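Local structure of acyltransferase (Actinoplanes teichomyceticus, 4Q38) at residues A96-M101 / V134-R139; D58-L63 / F125-F130; V48-G53 / W88-T93. The protein transfers long aliphatic acyl chains from acyl-CoA to the amino sugar of teicoplanin-type glycopeptide antibiotics. One frame throughout, in Å; residues are numbered along the deposited sequence.

Overall arrangement
All three contacts lie in the helical N-terminal part of the chain, away from the coenzyme A and sugar pockets. Contact 2 is the buried one, with all four touching side chains in the interior; contacts 1 and 3 are only partly buried. Helix 125-143 serves contacts 1 and 2 with successive stretches, and helix 84-98 serves contacts 1 and 3, so the two helices tie the set together. Ile-97 meets Val-129 between contacts 1 and 2, while Leu-90 and Phe-125 join contacts 2 and 3. Chemistry does not simply follow depth: the partly buried contact 1 is as apolar across its segments as the buried contact 2, whereas contact 3 adds a water bridge.

Contact 1: residues A96-M101 / V134-R139; sequences AIVRHM and VPAVRR
Val-98 and Met-101 pack against Ala-136 and Val-137 in a small apolar contact between the end region of helix 84-98, with the type I turn from Val-98 to Met-101, and the middle of helix 125-143. The small side chain of Ala-136 is consistent with the close approach: its CA lies 7.2 Å from the CA of Val-98, and its CB meets Val-98 CG1 at 3.7 Å. That branch of Val-98 stands anti to the carbonyl carbon (chi1 -64° for CG1), which points it at the Ala-136 methyl.

Met-101 makes the other half of the contact. Its chain leaves with CG anti to the backbone N, then bends at chi2 (66°) and again at chi3, folding the thioether over the backbone between Ala-136 and Val-137. The terminal CE lies 3.7 Å from Val-137 CA and 4.0 Å from Ala-136 CB, while SD passes 4.2 Å from Val-137 CG2. The two side chains cross at about a right angle, so the methionine lies across the valine.

The turn brings the methionine back toward the neighbouring helix, and Met-101 N is hydrogen-bonded to Val-98 O at 3.1 Å. On the far side of the turn, Arg-99 NE donates a hydrogen bond to Ala-96 O, and its NH2 forms a salt bridge with Glu-37. Met-101 also touches Phe-140, and Val-137 reaches Leu-155 of helix 148-155. The arrangement is one of helix-helix packing within the helical N-terminal part of the chain, with a methionine from the turn laid beside an alanine.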
loop_
_atom_site.group_PDB
_atom_site.type_symbol
_atom_site.label_atom_id
_atom_site.label_comp_id
_atom_site.label_asym_id
_atom_site.label_seq_id
_atom_site.Cartn_x
_atom_site.Cartn_y
_atom_site.Cartn_z
ATOM N N ALA A 96 13.862 1.682 10.821
ATOM C CA ALA A 96 13.942 2.518 9.623
ATOM C C ALA A 96 12.598 3.130 9.231
ATOM O O ALA A 96 12.557 4.153 8.547
ATOM C CB ALA A 96 14.533 1.734 8.457
ATOM N N ILE A 97 11.506 2.500 9.662
ATOM C CA ILE A 97 10.159 3.043 9.438
ATOM C C ILE A 97 9.752 4.059 10.514
ATOM O O ILE A 97 9.359 5.192 10.186
ATOM C CB ILE A 97 9.102 1.920 9.282
ATOM C CG1 ILE A 97 9.418 1.073 8.039
ATOM C CG2 ILE A 97 7.689 2.519 9.176
ATOM C CD1 ILE A 97 8.591 -0.192 7.917
ATOM N N VAL A 98 9.862 3.679 11.788
ATOM C CA VAL A 98 9.400 4.555 12.882
ATOM C C VAL A 98 10.216 5.845 13.034
ATOM O O VAL A 98 9.716 6.832 13.579
ATOM C CB VAL A 98 9.298 3.838 14.243
ATOM C CG1 VAL A 98 8.237 2.749 14.188
ATOM C CG2 VAL A 98 10.650 3.275 14.682
ATOM N N ARG A 99 11.451 5.841 12.528
ATOM C CA ARG A 99 12.278 7.048 12.511
ATOM C C ARG A 99 11.639 8.139 11.638
ATOM O O ARG A 99 11.946 9.325 11.794
ATOM C CB ARG A 99 13.697 6.732 12.021
ATOM C CG ARG A 99 13.780 6.355 10.555
ATOM C CD ARG A 99 15.207 6.259 10.048
ATOM N NE ARG A 99 15.264 5.720 8.686
ATOM C CZ ARG A 99 16.394 5.477 8.022
ATOM N NH1 ARG A 99 17.567 5.725 8.588
ATOM N NH2 ARG A 99 16.357 4.980 6.790
ATOM N N HIS A 100 10.763 7.732 10.717
ATOM C CA HIS A 100 10.032 8.683 9.862
ATOM C C HIS A 100 8.573 8.810 10.201
ATOM O O HIS A 100 7.771 9.243 9.357
ATOM C CB HIS A 100 10.176 8.285 8.401
ATOM C CG HIS A 100 11.589 8.376 7.879
ATOM N ND1 HIS A 100 12.360 9.466 8.065
ATOM C CD2 HIS A 100 12.355 7.467 7.152
ATOM C CE1 HIS A 100 13.563 9.268 7.479
ATOM N NE2 HIS A 100 13.558 8.048 6.921
ATOM N N MET A 101 8.200 8.426 11.421
ATOM C CA MET A 101 6.815 8.550 11.869
ATOM C C MET A 101 6.306 9.978 11.618
ATOM O O MET A 101 6.949 10.946 12.027
ATOM C CB MET A 101 6.700 8.204 13.352
ATOM C CG MET A 101 5.271 8.170 13.875
ATOM S SD MET A 101 4.273 6.840 13.159
ATOM C CE MET A 101 5.013 5.413 13.938
ATOM N N VAL A 134 2.720 -1.726 14.795
ATOM C CA VAL A 134 1.375 -1.291 15.167
ATOM C C VAL A 134 1.360 -0.430 16.451
ATOM O O VAL A 134 0.720 0.632 16.457
ATOM C CB VAL A 134 0.371 -2.471 15.263
ATOM C CG1 VAL A 134 -0.901 -2.066 15.999
ATOM C CG2 VAL A 134 0.032 -3.006 13.877
ATOM N N PRO A 135 2.055 -0.875 17.533
ATOM C CA PRO A 135 2.006 -0.058 18.753
ATOM C C PRO A 135 2.538 1.360 18.532
ATOM O O PRO A 135 1.910 2.322 18.976
ATOM C CB PRO A 135 2.900 -0.827 19.737
ATOM C CG PRO A 135 2.858 -2.246 19.262
ATOM C CD PRO A 135 2.788 -2.139 17.752
ATOM N N ALA A 136 3.663 1.489 17.832
ATOM C CA ALA A 136 4.218 2.808 17.518
ATOM C C ALA A 136 3.240 3.703 16.733
ATOM O O ALA A 136 3.013 4.861 17.101
ATOM C CB ALA A 136 5.527 2.663 16.753
ATOM N N VAL A 137 2.652 3.180 15.658
ATOM C CA VAL A 137 1.747 4.031 14.863
ATOM C C VAL A 137 0.469 4.347 15.639
ATOM O O VAL A 137 -0.064 5.447 15.523
ATOM C CB VAL A 137 1.474 3.491 13.429
ATOM C CG1 VAL A 137 0.622 2.217 13.449
ATOM C CG2 VAL A 137 0.830 4.576 12.566
ATOM N N ARG A 138 -0.010 3.402 16.448
ATOM C CA ARG A 138 -1.202 3.646 17.268
ATOM C C ARG A 138 -0.944 4.747 18.309
ATOM O O ARG A 138 -1.845 5.539 18.618
ATOM C CB ARG A 138 -1.702 2.355 17.946
ATOM C CG ARG A 138 -2.342 1.333 17.006
ATOM C CD ARG A 138 -3.634 1.848 16.392
ATOM N NE ARG A 138 -4.689 2.046 17.392
ATOM C CZ ARG A 138 -5.540 3.072 17.404
ATOM N NH1 ARG A 138 -5.473 4.040 16.482
ATOM N NH2 ARG A 138 -6.459 3.146 18.359
ATOM N N ARG A 139 0.280 4.803 18.837
ATOM C CA ARG A 139 0.669 5.887 19.753
ATOM C C ARG A 139 0.667 7.226 19.023
ATOM O O ARG A 139 0.214 8.232 19.567
ATOM C CB ARG A 139 2.041 5.634 20.382
ATOM C CG ARG A 139 2.053 4.521 21.423
ATOM C CD ARG A 139 3.323 4.536 22.266
ATOM N NE ARG A 139 4.537 4.203 21.504
ATOM C CZ ARG A 139 4.963 2.963 21.247
ATOM N NH1 ARG A 139 4.277 1.904 21.669
ATOM N NH2 ARG A 139 6.078 2.776 20.555
#

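Contact 2: residues D58-L63 / F125-F130; sequences DLLRRL and FHVYVF
Leu-63 and Phe-130 form the closer half of this buried contact, in which the C-terminal end of helix 53-62 faces the first turns of helix 125-143. Both methyl branches of the leucine converge on one ring atom: CD2 lies 4.1 Å from Phe-130 CE1 and CD1 4.2 Å from the same carbon. Both methyls lie on the same side of the ring plane, near the CE1 corner, and the approach is oblique. Phe-130 gets there because its CG stands anti to the backbone N (chi1 -165°), which swings the ring beyond its own helix toward Leu-63. As the first residue to leave helical geometry, Leu-63 continues the apolar side of helix 53-62 past its last turn.

The second meeting is looser. Leu-60 CD2 comes within 4.3 Å of Val-127 CG1, and this single pair of methyls spans backbones whose CA atoms are 9.5 Å apart. Other elements complete the packing here: Leu-60 also touches Ala-70 and Val-74 of helix 67-76, and Val-127 touches Ile-73. Leu-155 of helix 148-155 touches both Leu-63 and Phe-130.

The outward side of helix 53-62 is polar by contrast. Asp-58 and Arg-61 are exposed there and form a long salt bridge, with OD1 of the aspartate 3.4 Å from NH2 of the arginine; Arg-61 also pairs with Glu-67. With charges kept on this outer side and only methyls and ring carbon meeting inside, the attraction between the two segments is one of dispersion and of excluding water, without directional bonds.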
loop_
_atom_site.group_PDB
_atom_site.type_symbol
_atom_site.label_atom_id
_atom_site.label_comp_id
_atom_site.label_asym_id
_atom_site.label_seq_id
_atom_site.Cartn_x
_atom_site.Cartn_y
_atom_site.Cartn_z
ATOM N N ASP A 58 -5.834 -12.090 17.634
ATOM C CA ASP A 58 -6.764 -10.981 17.834
ATOM C C ASP A 58 -6.358 -9.771 16.984
ATOM O O ASP A 58 -7.199 -9.154 16.324
ATOM C CB ASP A 58 -6.847 -10.582 19.311
ATOM C CG ASP A 58 -7.705 -11.538 20.147
ATOM O OD1 ASP A 58 -8.433 -12.386 19.585
ATOM O OD2 ASP A 58 -7.645 -11.426 21.388
ATOM N N LEU A 59 -5.068 -9.446 17.002
ATOM C CA LEU A 59 -4.571 -8.310 16.223
ATOM C C LEU A 59 -4.749 -8.542 14.721
ATOM O O LEU A 59 -5.291 -7.687 14.028
ATOM C CB LEU A 59 -3.116 -7.991 16.565
ATOM C CG LEU A 59 -2.520 -6.748 15.885
ATOM C CD1 LEU A 59 -3.355 -5.497 16.151
ATOM C CD2 LEU A 59 -1.085 -6.543 16.345
ATOM N N LEU A 60 -4.324 -9.708 14.233
ATOM C CA LEU A 60 -4.505 -10.056 12.816
ATOM C C LEU A 60 -5.967 -9.963 12.358
ATOM O O LEU A 60 -6.255 -9.517 11.234
ATOM C CB LEU A 60 -3.898 -11.437 12.507
ATOM C CG LEU A 60 -2.358 -11.474 12.512
ATOM C CD1 LEU A 60 -1.807 -12.878 12.746
ATOM C CD2 LEU A 60 -1.775 -10.873 11.235
ATOM N N ARG A 61 -6.888 -10.366 13.234
ATOM C CA ARG A 61 -8.308 -10.320 12.919
ATOM C C ARG A 61 -8.797 -8.870 12.881
ATOM O O ARG A 61 -9.592 -8.501 12.025
ATOM C CB ARG A 61 -9.103 -11.160 13.932
ATOM C CG ARG A 61 -10.598 -11.292 13.652
ATOM C CD ARG A 61 -11.173 -12.623 14.148
ATOM N NE ARG A 61 -10.680 -13.018 15.472
ATOM C CZ ARG A 61 -9.869 -14.051 15.714
ATOM N NH1 ARG A 61 -9.450 -14.838 14.728
ATOM N NH2 ARG A 61 -9.480 -14.301 16.955
ATOM N N ARG A 62 -8.302 -8.053 13.807
ATOM C CA ARG A 62 -8.605 -6.623 13.821
ATOM C C ARG A 62 -8.120 -5.938 12.529
ATOM O O ARG A 62 -8.752 -5.006 12.030
ATOM C CB ARG A 62 -7.991 -5.961 15.058
ATOM C CG ARG A 62 -8.566 -4.590 15.361
ATOM C CD ARG A 62 -8.433 -4.230 16.827
ATOM N NE ARG A 62 -9.408 -3.200 17.171
ATOM C CZ ARG A 62 -9.532 -2.641 18.371
ATOM N NH1 ARG A 62 -8.732 -3.005 19.367
ATOM N NH2 ARG A 62 -10.460 -1.711 18.571
ATOM N N LEU A 63 -7.019 -6.444 11.985
ATOM C CA LEU A 63 -6.452 -5.939 10.734
ATOM C C LEU A 63 -7.037 -6.641 9.496
ATOM O O LEU A 63 -6.540 -6.476 8.385
ATOM C CB LEU A 63 -4.925 -6.056 10.788
ATOM C CG LEU A 63 -4.241 -5.310 11.946
ATOM C CD1 LEU A 63 -2.826 -5.823 12.164
ATOM C CD2 LEU A 63 -4.228 -3.812 11.684
ATOM N N PHE A 125 7.573 -11.896 6.194
ATOM C CA PHE A 125 8.480 -10.964 6.875
ATOM C C PHE A 125 7.853 -9.594 7.153
ATOM O O PHE A 125 7.891 -9.094 8.266
ATOM C CB PHE A 125 9.794 -10.792 6.095
ATOM C CG PHE A 125 10.756 -9.823 6.736
ATOM C CD1 PHE A 125 11.536 -10.210 7.833
ATOM C CD2 PHE A 125 10.876 -8.519 6.258
ATOM C CE1 PHE A 125 12.410 -9.312 8.436
ATOM C CE2 PHE A 125 11.752 -7.617 6.854
ATOM C CZ PHE A 125 12.527 -8.018 7.942
ATOM N N HIS A 126 7.286 -8.987 6.123
ATOM C CA HIS A 126 6.758 -7.626 6.243
ATOM C C HIS A 126 5.450 -7.548 6.966
ATOM O O HIS A 126 5.041 -6.480 7.430
ATOM C CB HIS A 126 6.704 -6.988 4.862
ATOM C CG HIS A 126 8.072 -6.757 4.289
ATOM N ND1 HIS A 126 8.921 -5.848 4.808
ATOM C CD2 HIS A 126 8.751 -7.385 3.246
ATOM C CE1 HIS A 126 10.085 -5.884 4.124
ATOM N NE2 HIS A 126 9.978 -6.816 3.166
ATOM N N VAL A 127 4.771 -8.681 7.093
ATOM C CA VAL A 127 3.649 -8.757 8.026
ATOM C C VAL A 127 4.159 -8.624 9.471
ATOM O O VAL A 127 3.549 -7.912 10.297
ATOM C CB VAL A 127 2.847 -10.063 7.843
ATOM C CG1 VAL A 127 1.717 -10.152 8.863
ATOM C CG2 VAL A 127 2.294 -10.146 6.429
ATOM N N TYR A 128 5.274 -9.299 9.781
ATOM C CA TYR A 128 5.879 -9.183 11.126
ATOM C C TYR A 128 6.363 -7.759 11.385
ATOM O O TYR A 128 6.193 -7.233 12.483
ATOM C CB TYR A 128 7.024 -10.194 11.333
ATOM C CG TYR A 128 6.564 -11.619 11.159
ATOM C CD1 TYR A 128 5.550 -12.145 11.965
ATOM C CD2 TYR A 128 7.101 -12.422 10.164
ATOM C CE1 TYR A 128 5.095 -13.440 11.786
ATOM C CE2 TYR A 128 6.653 -13.723 9.972
ATOM C CZ TYR A 128 5.653 -14.219 10.787
ATOM O OH TYR A 128 5.197 -15.495 10.606
ATOM N N VAL A 129 6.965 -7.144 10.367
ATOM C CA VAL A 129 7.306 -5.720 10.438
ATOM C C VAL A 129 6.071 -4.905 10.799
ATOM O O VAL A 129 6.125 -4.082 11.718
ATOM C CB VAL A 129 7.902 -5.173 9.124
ATOM C CG1 VAL A 129 8.135 -3.665 9.237
ATOM C CG2 VAL A 129 9.221 -5.852 8.800
ATOM N N PHE A 130 4.964 -5.147 10.086
ATOM C CA PHE A 130 3.733 -4.391 10.305
ATOM C C PHE A 130 3.235 -4.601 11.744
ATOM O O PHE A 130 2.962 -3.633 12.453
ATOM C CB PHE A 130 2.657 -4.810 9.285
ATOM C CG PHE A 130 1.481 -3.861 9.183
ATOM C CD1 PHE A 130 0.497 -3.816 10.175
ATOM C CD2 PHE A 130 1.334 -3.041 8.061
ATOM C CE1 PHE A 130 -0.592 -2.954 10.063
ATOM C CE2 PHE A 130 0.253 -2.178 7.946
ATOM C CZ PHE A 130 -0.717 -2.139 8.941
#

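Contact 3: residues V48-G53 / W88-T93; sequences VRLPRG and WLLERT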
loop_
_atom_site.group_PDB
_atom_site.type_symbol
_atom_site.label_atom_id
_atom_site.label_comp_id
_atom_site.label_asym_id
_atom_site.label_seq_id
_atom_site.Cartn_x
_atom_site.Cartn_y
_atom_site.Cartn_z
ATOM N N VAL A 48 11.959 -4.627 19.665
ATOM C CA VAL A 48 10.912 -5.179 18.807
ATOM C C VAL A 48 10.206 -6.337 19.506
ATOM O O VAL A 48 10.849 -7.276 19.975
ATOM C CB VAL A 48 11.479 -5.628 17.447
ATOM C CG1 VAL A 48 10.537 -6.594 16.746
ATOM C CG2 VAL A 48 11.740 -4.413 16.575
ATOM N N ARG A 49 8.882 -6.244 19.590
ATOM C CA ARG A 49 8.065 -7.291 20.179
ATOM C C ARG A 49 7.043 -7.789 19.158
ATOM O O ARG A 49 6.284 -6.996 18.597
ATOM C CB ARG A 49 7.358 -6.764 21.431
ATOM C CG ARG A 49 6.632 -7.823 22.241
ATOM C CD ARG A 49 5.941 -7.211 23.452
ATOM N NE ARG A 49 4.920 -8.097 24.017
ATOM C CZ ARG A 49 3.664 -8.186 23.584
ATOM N NH1 ARG A 49 3.242 -7.447 22.567
ATOM N NH2 ARG A 49 2.821 -9.023 24.170
ATOM N N LEU A 50 7.032 -9.094 18.900
ATOM C CA LEU A 50 5.935 -9.678 18.142
ATOM C C LEU A 50 4.886 -10.238 19.086
ATOM O O LEU A 50 5.219 -10.966 20.028
ATOM C CB LEU A 50 6.414 -10.765 17.175
ATOM C CG LEU A 50 7.330 -10.384 16.009
ATOM C CD1 LEU A 50 7.697 -11.639 15.225
ATOM C CD2 LEU A 50 6.716 -9.325 15.092
ATOM N N PRO A 51 3.608 -9.902 18.841
ATOM C CA PRO A 51 2.536 -10.600 19.538
ATOM C C PRO A 51 2.561 -12.088 19.154
ATOM O O PRO A 51 2.921 -12.434 18.022
ATOM C CB PRO A 51 1.274 -9.932 18.990
ATOM C CG PRO A 51 1.674 -9.459 17.626
ATOM C CD PRO A 51 3.090 -8.992 17.800
ATOM N N ARG A 52 2.192 -12.952 20.094
ATOM C CA ARG A 52 2.170 -14.394 19.853
ATOM C C ARG A 52 0.795 -14.934 20.245
ATOM O O ARG A 52 0.053 -14.284 20.985
ATOM C CB ARG A 52 3.279 -15.103 20.660
ATOM C CG ARG A 52 4.661 -14.446 20.644
ATOM C CD ARG A 52 5.555 -14.946 19.511
ATOM N NE ARG A 52 6.908 -14.377 19.552
ATOM C CZ ARG A 52 7.892 -14.690 18.706
ATOM N NH1 ARG A 52 7.695 -15.578 17.740
ATOM N NH2 ARG A 52 9.083 -14.116 18.819
ATOM N N GLY A 53 0.449 -16.112 19.731
ATOM C CA GLY A 53 -0.778 -16.809 20.133
ATOM C C GLY A 53 -2.063 -16.042 19.889
ATOM O O GLY A 53 -2.232 -15.407 18.843
ATOM N N TRP A 88 17.546 -9.743 13.016
ATOM C CA TRP A 88 18.396 -8.562 12.838
ATOM C C TRP A 88 17.732 -7.574 11.910
ATOM O O TRP A 88 17.648 -6.375 12.206
ATOM C CB TRP A 88 19.744 -8.989 12.267
ATOM C CG TRP A 88 20.772 -7.889 12.087
ATOM C CD1 TRP A 88 21.778 -7.518 12.981
ATOM C CD2 TRP A 88 20.962 -7.014 10.915
ATOM N NE1 TRP A 88 22.537 -6.501 12.467
ATOM C CE2 TRP A 88 22.106 -6.148 11.234
ATOM C CE3 TRP A 88 20.320 -6.862 9.682
ATOM C CZ2 TRP A 88 22.568 -5.178 10.348
ATOM C CZ3 TRP A 88 20.792 -5.878 8.798
ATOM C CH2 TRP A 88 21.892 -5.059 9.123
ATOM N N LEU A 89 17.233 -8.089 10.792
ATOM C CA LEU A 89 16.589 -7.277 9.755
ATOM C C LEU A 89 15.221 -6.734 10.178
ATOM O O LEU A 89 14.877 -5.598 9.858
ATOM C CB LEU A 89 16.455 -8.096 8.477
ATOM C CG LEU A 89 16.035 -7.334 7.225
ATOM C CD1 LEU A 89 17.101 -6.319 6.842
ATOM C CD2 LEU A 89 15.780 -8.313 6.098
ATOM N N LEU A 90 14.454 -7.549 10.892
ATOM C CA LEU A 90 13.155 -7.146 11.418
ATOM C C LEU A 90 13.250 -5.951 12.370
ATOM O O LEU A 90 12.451 -5.023 12.281
ATOM C CB LEU A 90 12.479 -8.327 12.121
ATOM C CG LEU A 90 11.211 -8.065 12.934
ATOM C CD1 LEU A 90 10.049 -7.655 12.038
ATOM C CD2 LEU A 90 10.867 -9.306 13.753
ATOM N N GLU A 91 14.224 -5.986 13.277
ATOM C CA GLU A 91 14.448 -4.901 14.232
ATOM C C GLU A 91 14.789 -3.590 13.540
ATOM O O GLU A 91 14.218 -2.547 13.858
ATOM C CB GLU A 91 15.607 -5.245 15.174
ATOM C CG GLU A 91 15.317 -6.350 16.166
ATOM C CD GLU A 91 16.460 -6.539 17.141
ATOM O OE1 GLU A 91 17.602 -6.792 16.694
ATOM O OE2 GLU A 91 16.206 -6.435 18.354
ATOM N N ARG A 92 15.740 -3.657 12.614
ATOM C CA ARG A 92 16.252 -2.475 11.920
ATOM C C ARG A 92 15.272 -1.911 10.887
ATOM O O ARG A 92 15.202 -0.704 10.706
ATOM C CB ARG A 92 17.613 -2.764 11.286
ATOM C CG ARG A 92 18.726 -2.746 12.323
ATOM C CD ARG A 92 19.823 -3.755 12.050
ATOM N NE ARG A 92 20.687 -3.889 13.230
ATOM C CZ ARG A 92 20.452 -4.706 14.258
ATOM N NH1 ARG A 92 19.390 -5.501 14.260
ATOM N NH2 ARG A 92 21.293 -4.736 15.292
ATOM N N THR A 93 14.522 -2.790 10.232
ATOM C CA THR A 93 13.501 -2.370 9.265
ATOM C C THR A 93 12.383 -1.640 10.002
ATOM O O THR A 93 11.907 -0.585 9.560
ATOM C CB THR A 93 12.955 -3.575 8.471
ATOM O OG1 THR A 93 14.024 -4.165 7.734
ATOM C CG2 THR A 93 11.862 -3.151 7.480
HETATM O O HOH W 1 13.750 -7.711 19.830
#
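Val-48 lies against Leu-90 and Glu-91, and its side chain carries most of the contact between the extended loop 48-53 and helix 84-98. Starting from the main chain, CB comes first, 4.1 Å from Glu-91 CG. From there the two branches part. CG2 presses onto the helix backbone, 3.6 Å from Glu-91 CA, with the CB and CG of that glutamate alongside. CG1, anti to the backbone N (chi1 161°), turns to the neighbouring leucine and meets Leu-90 CD2 at 4.1 Å. The same CD2 receives Leu-50 CD1 at 4.2 Å, so one methyl of Leu-90 meets both Val-48 and Leu-50.

Beyond these hydrocarbon contacts, Glu-91 runs out extended past CG toward a polar margin. A water donates to Val-48 O at 2.9 Å and to Glu-91 OE2 at 3.1 Å, joining the loop carbonyl to the helix side chain. The other carboxylate oxygen, OE1, forms a salt bridge with Arg-92 NH1 at 3.3 Å, met on its anti side and out of the carboxylate plane. That same NH1 makes a second hydrogen bond, to Trp-88 O, while the guanidinium lies with one face over NE1 of the Trp-88 indole. The arginine is therefore held against its own helix, and the carboxylate is shared between it and the water.

The loop follows helix 32-41 and leads into helix 53-62. Val-48 also touches Ala-132 of helix 125-143, and Leu-90 reaches Phe-125 and Val-129 there, placing this part of the loop beside both helices, 84-98 and 125-143.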